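Threonine synthase (Brucella melitensis bv. 1, PDB 4F4F) probably catalyses the conversion of O-phospho-L-homoserine and water to L-threonine and phosphate, the last step of threonine biosynthesis, using bound pyridoxal 5'-phosphate. Local coordinates at residues Arg30-Gln42 / Ser319-Arg331. Numbering follows the deposited sequence.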
ATOM      1  N   ARG A  30     -12.067  -9.836 -14.239  1.00 20.21           N
ATOM      2  CA  ARG A  30     -13.417 -10.360 -14.633  1.00 20.41           C
ATOM      3  C   ARG A  30     -13.842 -11.617 -13.877  1.00 19.32           C
ATOM      4  O   ARG A  30     -15.044 -11.838 -13.637  1.00 19.77           O
ATOM      5  CB  ARG A  30     -13.421 -10.678 -16.141  1.00 21.57           C
ATOM      6  CG  ARG A  30     -14.790 -11.046 -16.722  1.00 23.95           C
ATOM      7  CD  ARG A  30     -14.727 -11.223 -18.244  1.00 24.97           C
ATOM      8  NE  ARG A  30     -16.022 -11.494 -18.854  1.00 26.48           N
ATOM      9  CZ  ARG A  30     -16.668 -12.661 -18.833  1.00 26.77           C
ATOM     10  NH1 ARG A  30     -16.203 -13.717 -18.189  1.00 25.84           N
ATOM     11  NH2 ARG A  30     -17.829 -12.762 -19.442  1.00 29.21           N
ATOM     12  N   ASP A  31     -12.872 -12.461 -13.518  1.00 17.01           N
ATOM     13  CA  ASP A  31     -13.168 -13.703 -12.818  1.00 16.43           C
ATOM     14  C   ASP A  31     -13.111 -13.554 -11.294  1.00 16.04           C
ATOM     15  O   ASP A  31     -13.131 -14.521 -10.578  1.00 15.97           O
ATOM     16  CB  ASP A  31     -12.247 -14.843 -13.274  1.00 15.59           C
ATOM     17  CG  ASP A  31     -10.772 -14.587 -12.957  1.00 14.59           C
ATOM     18  OD1 ASP A  31     -10.414 -13.531 -12.368  1.00 13.75           O
ATOM     19  OD2 ASP A  31      -9.964 -15.448 -13.344  1.00 14.13           O
ATOM     20  N   GLY A  32     -12.997 -12.332 -10.813  1.00 15.96           N
ATOM     21  CA  GLY A  32     -12.920 -12.090  -9.404  1.00 15.99           C
ATOM     22  C   GLY A  32     -11.527 -12.151  -8.806  1.00 14.62           C
ATOM     23  O   GLY A  32     -11.359 -11.857  -7.640  1.00 14.74           O
ATOM     24  N   GLY A  33     -10.530 -12.534  -9.593  1.00 13.70           N
ATOM     25  CA  GLY A  33      -9.175 -12.562  -9.146  1.00 12.87           C
ATOM     26  C   GLY A  33      -8.387 -11.287  -9.298  1.00 12.73           C
ATOM     27  O   GLY A  33      -8.924 -10.234  -9.664  1.00 13.32           O
ATOM     28  N   LEU A  34      -7.094 -11.421  -9.016  1.00 11.94           N
ATOM     29  CA  LEU A  34      -6.173 -10.321  -8.986  1.00 12.01           C
ATOM     30  C   LEU A  34      -5.128 -10.531 -10.067  1.00 11.29           C
ATOM     31  O   LEU A  34      -4.685 -11.656 -10.305  1.00 10.16           O
ATOM     32  CB  LEU A  34      -5.502 -10.238  -7.623  1.00 12.45           C
ATOM     33  CG  LEU A  34      -6.444 -10.099  -6.416  1.00 13.44           C
ATOM     34  CD1 LEU A  34      -5.632 -10.173  -5.119  1.00 13.71           C
ATOM     35  CD2 LEU A  34      -7.203  -8.805  -6.534  1.00 14.28           C
ATOM     36  N   TYR A  35      -4.738  -9.438 -10.716  1.00 11.53           N
ATOM     37  CA  TYR A  35      -3.724  -9.519 -11.772  1.00 11.37           C
ATOM     38  C   TYR A  35      -2.281  -9.604 -11.271  1.00 11.25           C
ATOM     39  O   TYR A  35      -1.889  -8.904 -10.344  1.00 11.66           O
ATOM     40  CB  TYR A  35      -3.901  -8.359 -12.771  1.00 11.79           C
ATOM     41  CG  TYR A  35      -4.961  -8.665 -13.785  1.00 12.42           C
ATOM     42  CD1 TYR A  35      -4.739  -9.632 -14.741  1.00 12.36           C
ATOM     43  CD2 TYR A  35      -6.183  -8.004 -13.800  1.00 13.34           C
ATOM     44  CE1 TYR A  35      -5.681  -9.965 -15.671  1.00 13.10           C
ATOM     45  CE2 TYR A  35      -7.149  -8.305 -14.760  1.00 14.12           C
ATOM     46  CZ  TYR A  35      -6.886  -9.280 -15.713  1.00 13.87           C
ATOM     47  OH  TYR A  35      -7.811  -9.641 -16.702  1.00 14.62           O
ATOM     48  N   LEU A  36      -1.506 -10.474 -11.918  1.00 10.99           N
ATOM     49  CA  LEU A  36      -0.082 -10.629 -11.660  1.00 10.92           C
ATOM     50  C   LEU A  36       0.670 -10.775 -12.968  1.00 10.71           C
ATOM     51  O   LEU A  36       0.106 -11.236 -13.950  1.00 10.81           O
ATOM     52  CB  LEU A  36       0.199 -11.878 -10.831  1.00 10.73           C
ATOM     53  CG  LEU A  36      -0.123 -11.858  -9.352  1.00 11.22           C
ATOM     54  CD1 LEU A  36      -0.043 -13.304  -8.794  1.00 10.95           C
ATOM     55  CD2 LEU A  36       0.817 -10.904  -8.619  1.00 11.40           C
ATOM     56  N   PRO A  37       1.963 -10.393 -12.983  1.00 11.08           N
ATOM     57  CA  PRO A  37       2.744 -10.604 -14.173  1.00 11.77           C
ATOM     58  C   PRO A  37       2.782 -12.049 -14.606  1.00 12.13           C
ATOM     59  O   PRO A  37       2.874 -12.920 -13.778  1.00 12.15           O
ATOM     60  CB  PRO A  37       4.154 -10.122 -13.806  1.00 11.71           C
ATOM     61  CG  PRO A  37       4.063  -9.513 -12.513  1.00 11.81           C
ATOM     62  CD  PRO A  37       2.699  -9.653 -11.942  1.00 11.50           C
ATOM     63  N   GLN A  38       2.698 -12.280 -15.918  1.00 13.11           N
ATOM     64  CA  GLN A  38       2.763 -13.621 -16.457  1.00 14.36           C
ATOM     65  C   GLN A  38       4.150 -14.218 -16.171  1.00 14.72           C
ATOM     66  O   GLN A  38       4.299 -15.425 -16.008  1.00 14.24           O
ATOM     67  CB  GLN A  38       2.528 -13.547 -17.944  1.00 16.06           C
ATOM     68  CG  GLN A  38       2.497 -14.889 -18.649  1.00 17.82           C
ATOM     69  CD  GLN A  38       2.274 -14.710 -20.114  1.00 19.90           C
ATOM     70  OE1 GLN A  38       3.198 -14.381 -20.864  1.00 22.59           O
ATOM     71  NE2 GLN A  38       1.067 -14.942 -20.541  1.00 20.72           N
ATOM     72  N   GLU A  39       5.159 -13.352 -16.168  1.00 15.09           N
ATOM     73  CA  GLU A  39       6.489 -13.711 -15.704  1.00 16.53           C
ATOM     74  C   GLU A  39       7.117 -12.515 -15.040  1.00 15.11           C
ATOM     75  O   GLU A  39       6.731 -11.364 -15.304  1.00 15.18           O
ATOM     76  CB  GLU A  39       7.394 -14.137 -16.852  1.00 19.70           C
ATOM     77  CG  GLU A  39       7.560 -13.073 -17.907  1.00 22.63           C
ATOM     78  CD  GLU A  39       6.889 -13.463 -19.199  1.00 26.92           C
ATOM     79  OE1 GLU A  39       7.439 -13.050 -20.246  1.00 33.31           O
ATOM     80  OE2 GLU A  39       5.859 -14.199 -19.185  1.00 28.62           O
ATOM     81  N   TYR A  40       8.090 -12.782 -14.179  1.00 13.90           N
ATOM     82  CA  TYR A  40       8.776 -11.711 -13.493  1.00 12.99           C
ATOM     83  C   TYR A  40      10.028 -11.287 -14.250  1.00 13.40           C
ATOM     84  O   TYR A  40      10.839 -12.117 -14.650  1.00 13.04           O
ATOM     85  CB  TYR A  40       9.115 -12.102 -12.068  1.00 13.19           C
ATOM     86  CG  TYR A  40       7.882 -12.142 -11.226  1.00 12.70           C
ATOM     87  CD1 TYR A  40       7.254 -10.979 -10.823  1.00 12.55           C
ATOM     88  CD2 TYR A  40       7.279 -13.351 -10.921  1.00 12.79           C
ATOM     89  CE1 TYR A  40       6.111 -11.019 -10.067  1.00 12.45           C
ATOM     90  CE2 TYR A  40       6.121 -13.390 -10.172  1.00 12.40           C
ATOM     91  CZ  TYR A  40       5.548 -12.236  -9.756  1.00 12.12           C
ATOM     92  OH  TYR A  40       4.389 -12.351  -9.056  1.00 11.72           O
ATOM     93  N   PRO A  41      10.209  -9.975 -14.427  1.00 13.16           N
ATOM     94  CA  PRO A  41      11.448  -9.469 -15.024  1.00 13.62           C
ATOM     95  C   PRO A  41      12.622  -9.870 -14.154  1.00 13.09           C
ATOM     96  O   PRO A  41      12.475  -9.925 -12.944  1.00 12.94           O
ATOM     97  CB  PRO A  41      11.254  -7.952 -14.971  1.00 13.74           C
ATOM     98  CG  PRO A  41       9.779  -7.771 -14.935  1.00 13.69           C
ATOM     99  CD  PRO A  41       9.309  -8.881 -14.051  1.00 13.28           C
ATOM    100  N   GLN A  42      13.738 -10.216 -14.762  1.00 12.95           N
ATOM    101  CA  GLN A  42      14.850 -10.752 -14.014  1.00 13.18           C
ATOM    102  C   GLN A  42      16.048  -9.825 -14.036  1.00 13.65           C
ATOM    103  O   GLN A  42      16.368  -9.220 -15.055  1.00 14.05           O
ATOM    104  CB  GLN A  42      15.264 -12.119 -14.562  1.00 13.34           C
ATOM    105  CG  GLN A  42      14.177 -13.143 -14.420  1.00 12.85           C
ATOM    106  CD  GLN A  42      13.940 -13.489 -12.973  1.00 12.41           C
ATOM    107  OE1 GLN A  42      14.879 -13.818 -12.241  1.00 13.23           O
ATOM    108  NE2 GLN A  42      12.687 -13.437 -12.552  1.00 11.94           N
ATOM    109  N   SER A 319      -6.258  -8.407   1.741  1.00 15.92           N
ATOM    110  CA  SER A 319      -6.762  -8.375   0.369  1.00 16.52           C
ATOM    111  C   SER A 319      -5.779  -8.935  -0.688  1.00 15.40           C
ATOM    112  O   SER A 319      -6.197  -9.557  -1.649  1.00 16.57           O
ATOM    113  CB  SER A 319      -7.197  -6.956   0.004  1.00 17.23           C
ATOM    114  OG  SER A 319      -6.048  -6.141  -0.216  1.00 17.73           O
ATOM    115  N   ASN A 320      -4.481  -8.765  -0.498  1.00 14.44           N
ATOM    116  CA  ASN A 320      -3.516  -9.259  -1.477  1.00 13.81           C
ATOM    117  C   ASN A 320      -2.890 -10.599  -1.148  1.00 12.97           C
ATOM    118  O   ASN A 320      -2.055 -11.092  -1.893  1.00 12.20           O
ATOM    119  CB  ASN A 320      -2.425  -8.229  -1.668  1.00 14.09           C
ATOM    120  CG  ASN A 320      -2.940  -6.991  -2.352  1.00 14.74           C
ATOM    121  OD1 ASN A 320      -3.344  -7.062  -3.488  1.00 15.68           O
ATOM    122  ND2 ASN A 320      -2.971  -5.871  -1.654  1.00 15.77           N
ATOM    123  N   PHE A 321      -3.298 -11.201  -0.029  1.00 12.56           N
ATOM    124  CA  PHE A 321      -2.761 -12.546   0.319  1.00 12.55           C
ATOM    125  C   PHE A 321      -3.005 -13.562  -0.811  1.00 11.99           C
ATOM    126  O   PHE A 321      -2.178 -14.436  -1.062  1.00 11.67           O
ATOM    127  CB  PHE A 321      -3.381 -13.029   1.624  1.00 13.24           C
ATOM    128  CG  PHE A 321      -2.768 -14.287   2.172  1.00 13.69           C
ATOM    129  CD1 PHE A 321      -1.418 -14.358   2.454  1.00 13.81           C
ATOM    130  CD2 PHE A 321      -3.563 -15.381   2.443  1.00 14.21           C
ATOM    131  CE1 PHE A 321      -0.862 -15.521   2.986  1.00 14.13           C
ATOM    132  CE2 PHE A 321      -3.012 -16.541   2.944  1.00 14.51           C
ATOM    133  CZ  PHE A 321      -1.666 -16.609   3.228  1.00 14.32           C
ATOM    134  N   GLU A 322      -4.121 -13.397  -1.509  1.00 11.84           N
ATOM    135  CA  GLU A 322      -4.466 -14.210  -2.678  1.00 11.73           C
ATOM    136  C   GLU A 322      -3.372 -14.238  -3.731  1.00 11.28           C
ATOM    137  O   GLU A 322      -3.196 -15.271  -4.373  1.00 11.21           O
ATOM    138  CB  GLU A 322      -5.808 -13.745  -3.304  1.00 11.96           C
ATOM    139  CG  GLU A 322      -6.204 -14.488  -4.580  1.00 11.98           C
ATOM    140  CD  GLU A 322      -7.574 -14.102  -5.118  1.00 12.34           C
ATOM    141  OE1 GLU A 322      -8.353 -13.429  -4.402  1.00 12.67           O
ATOM    142  OE2 GLU A 322      -7.870 -14.510  -6.246  1.00 12.15           O
ATOM    143  N   ARG A 323      -2.621 -13.145  -3.894  1.00 10.94           N
ATOM    144  CA  ARG A 323      -1.536 -13.148  -4.860  1.00 10.86           C
ATOM    145  C   ARG A 323      -0.469 -14.151  -4.411  1.00 10.80           C
ATOM    146  O   ARG A 323       0.035 -14.955  -5.234  1.00 10.74           O
ATOM    147  CB  ARG A 323      -0.958 -11.751  -5.075  1.00 10.78           C
ATOM    148  CG  ARG A 323      -1.784 -10.881  -5.977  1.00 10.88           C
ATOM    149  CD  ARG A 323      -1.215  -9.466  -6.092  1.00 10.88           C
ATOM    150  NE  ARG A 323      -1.699  -8.776  -7.290  1.00 10.90           N
ATOM    151  CZ  ARG A 323      -2.631  -7.830  -7.309  1.00 11.37           C
ATOM    152  NH1 ARG A 323      -3.228  -7.391  -6.203  1.00 11.96           N
ATOM    153  NH2 ARG A 323      -3.004  -7.292  -8.451  1.00 11.53           N
ATOM    154  N   LEU A 324      -0.158 -14.172  -3.117  1.00 10.73           N
ATOM    155  CA  LEU A 324       0.820 -15.154  -2.657  1.00 10.81           C
ATOM    156  C   LEU A 324       0.265 -16.572  -2.738  1.00 11.00           C
ATOM    157  O   LEU A 324       1.009 -17.513  -3.090  1.00 10.90           O
ATOM    158  CB  LEU A 324       1.340 -14.864  -1.247  1.00 10.95           C
ATOM    159  CG  LEU A 324       2.312 -15.900  -0.624  1.00 11.16           C
ATOM    160  CD1 LEU A 324       3.567 -16.078  -1.479  1.00 11.13           C
ATOM    161  CD2 LEU A 324       2.678 -15.498   0.787  1.00 11.34           C
ATOM    162  N   LEU A 325      -1.009 -16.754  -2.376  1.00 11.22           N
ATOM    163  CA  LEU A 325      -1.623 -18.069  -2.499  1.00 11.60           C
ATOM    164  C   LEU A 325      -1.438 -18.649  -3.908  1.00 11.46           C
ATOM    165  O   LEU A 325      -1.147 -19.824  -4.073  1.00 11.49           O
ATOM    166  CB  LEU A 325      -3.122 -18.015  -2.164  1.00 11.95           C
ATOM    167  CG  LEU A 325      -3.486 -17.849  -0.696  1.00 12.38           C
ATOM    168  CD1 LEU A 325      -5.004 -17.693  -0.493  1.00 12.87           C
ATOM    169  CD2 LEU A 325      -2.976 -19.032   0.130  1.00 12.59           C
ATOM    170  N   PHE A 326      -1.673 -17.827  -4.922  1.00 11.44           N
ATOM    171  CA  PHE A 326      -1.548 -18.245  -6.329  1.00 11.75           C
ATOM    172  C   PHE A 326      -0.128 -18.733  -6.587  1.00 11.94           C
ATOM    173  O   PHE A 326       0.061 -19.830  -7.118  1.00 12.47           O
ATOM    174  CB  PHE A 326      -1.889 -17.059  -7.245  1.00 11.57           C
ATOM    175  CG  PHE A 326      -1.930 -17.360  -8.713  1.00 11.69           C
ATOM    176  CD1 PHE A 326      -2.786 -18.317  -9.225  1.00 12.22           C
ATOM    177  CD2 PHE A 326      -1.152 -16.621  -9.611  1.00 11.63           C
ATOM    178  CE1 PHE A 326      -2.858 -18.544 -10.606  1.00 12.34           C
ATOM    179  CE2 PHE A 326      -1.226 -16.831 -10.974  1.00 11.77           C
ATOM    180  CZ  PHE A 326      -2.075 -17.801 -11.477  1.00 12.09           C
ATOM    181  N   GLU A 327       0.862 -17.948  -6.178  1.00 12.08           N
ATOM    182  CA  GLU A 327       2.255 -18.329  -6.415  1.00 12.54           C
ATOM    183  C   GLU A 327       2.629 -19.616  -5.655  1.00 12.68           C
ATOM    184  O   GLU A 327       3.295 -20.510  -6.200  1.00 13.18           O
ATOM    185  CB  GLU A 327       3.195 -17.176  -6.014  1.00 12.87           C
ATOM    186  CG  GLU A 327       2.946 -15.879  -6.773  1.00 13.35           C
ATOM    187  CD  GLU A 327       3.403 -15.916  -8.194  1.00 14.32           C
ATOM    188  OE1 GLU A 327       3.749 -17.027  -8.713  1.00 16.45           O
ATOM    189  OE2 GLU A 327       3.375 -14.835  -8.817  1.00 15.86           O
ATOM    190  N   ALA A 328       2.174 -19.708  -4.409  1.00 12.84           N
ATOM    191  CA  ALA A 328       2.482 -20.829  -3.541  1.00 13.27           C
ATOM    192  C   ALA A 328       1.886 -22.165  -4.055  1.00 13.71           C
ATOM    193  O   ALA A 328       2.466 -23.234  -3.801  1.00 13.88           O
ATOM    194  CB  ALA A 328       2.046 -20.542  -2.122  1.00 13.08           C
ATOM    195  N   HIS A 329       0.767 -22.086  -4.797  1.00 13.58           N
ATOM    196  CA  HIS A 329       0.112 -23.266  -5.374  1.00 14.23           C
ATOM    197  C   HIS A 329       0.619 -23.554  -6.758  1.00 14.14           C
ATOM    198  O   HIS A 329      -0.021 -24.252  -7.529  1.00 14.12           O
ATOM    199  CB  HIS A 329      -1.412 -23.073  -5.391  1.00 14.33           C
ATOM    200  CG  HIS A 329      -2.048 -23.146  -4.017  1.00 14.79           C
ATOM    201  ND1 HIS A 329      -1.956 -22.136  -3.120  1.00 14.72           N
ATOM    202  CD2 HIS A 329      -2.779 -24.152  -3.399  1.00 15.45           C
ATOM    203  CE1 HIS A 329      -2.590 -22.485  -1.985  1.00 15.17           C
ATOM    204  NE2 HIS A 329      -3.077 -23.728  -2.141  1.00 15.57           N
ATOM    205  N   GLY A 330       1.740 -22.952  -7.112  1.00 13.84           N
ATOM    206  CA  GLY A 330       2.290 -23.107  -8.440  1.00 14.41           C
ATOM    207  C   GLY A 330       1.360 -22.618  -9.532  1.00 14.27           C
ATOM    208  O   GLY A 330       1.304 -23.198 -10.597  1.00 15.12           O
ATOM    209  N   ARG A 331       0.674 -21.526  -9.255  1.00 13.91           N
ATOM    210  CA  ARG A 331      -0.241 -20.864 -10.172  1.00 13.48           C
ATOM    211  C   ARG A 331      -1.393 -21.781 -10.615  1.00 13.84           C
ATOM    212  O   ARG A 331      -1.894 -21.703 -11.736  1.00 14.09           O
ATOM    213  CB  ARG A 331       0.550 -20.226 -11.314  1.00 13.52           C
ATOM    214  CG  ARG A 331       1.475 -19.109 -10.835  1.00 13.25           C
ATOM    215  CD  ARG A 331       1.871 -18.178 -11.965  1.00 13.24           C
ATOM    216  NE  ARG A 331       2.418 -16.931 -11.471  1.00 12.99           N
ATOM    217  CZ  ARG A 331       2.542 -15.811 -12.194  1.00 13.36           C
ATOM    218  NH1 ARG A 331       2.170 -15.760 -13.465  1.00 13.67           N
ATOM    219  NH2 ARG A 331       3.054 -14.716 -11.638  1.00 13.33           N
TER
HETATM  220  O   HOH W   1      -9.565 -11.190  -5.634  1.00 16.85           O
HETATM  221  O   HOH W   2       2.695 -17.609 -15.582  1.00 32.57           O
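Leu34 CB sits over the centre of one face of the Arg323 guanidinium, 3.8 Å from Arg323 CZ, while Tyr35 O, Leu36 CD2 and Asn320 OD1 lie at its edge, in plane. The Arg331 guanidinium has Pro37 O at its edge, with the Tyr40 ring turned 75° against it; Leu36 CD1 meets the edge of the Phe326 ring, 3.6 Å from Phe326 CD2, and Arg331 CA lies over one face. Two arginines, one on the helix and one just past its end, hold the strand by the carbonyl oxygens of Tyr35 and Pro37. Arg323 approaches side-on: NH2 meets a lone pair of Tyr35 O at 2.7 Å, and NE reaches the same oxygen from above the carbonyl plane. Its chain runs extended from CG to NE (chi2 176°), which carries the charge up to the strand and takes CD past Leu36 CD2, 3.5 Å away, the two side chains meeting at a slant. Arg323 NH1 bonds to Ile227 O and weakly to Asn320 OD1; Ser226 O holds Asn320 ND2. Arg331 comes end-on, NH1 and NH2 sharing Pro37 O, with NH2 2.8 Å away and almost in line with the C=O bond. Glu327 fixes this guanidinium through a two-nitrogen salt bridge, and Tyr40 OH donates to Glu327 OE2 at 2.7 Å from the opposite face of the carboxylate. A Schellman motif with Gly330 as C-prime ends the helix after Ala328 and brings Arg331 round to the strand. Ser319 N bonds to Asn261 OD1, of a cofactor-binding residue. Strand 35-37, paired antiparallel with strand 8-10, thus joins helix 321-328, with helices 229-232, 263-274 and 333-346 packed around them.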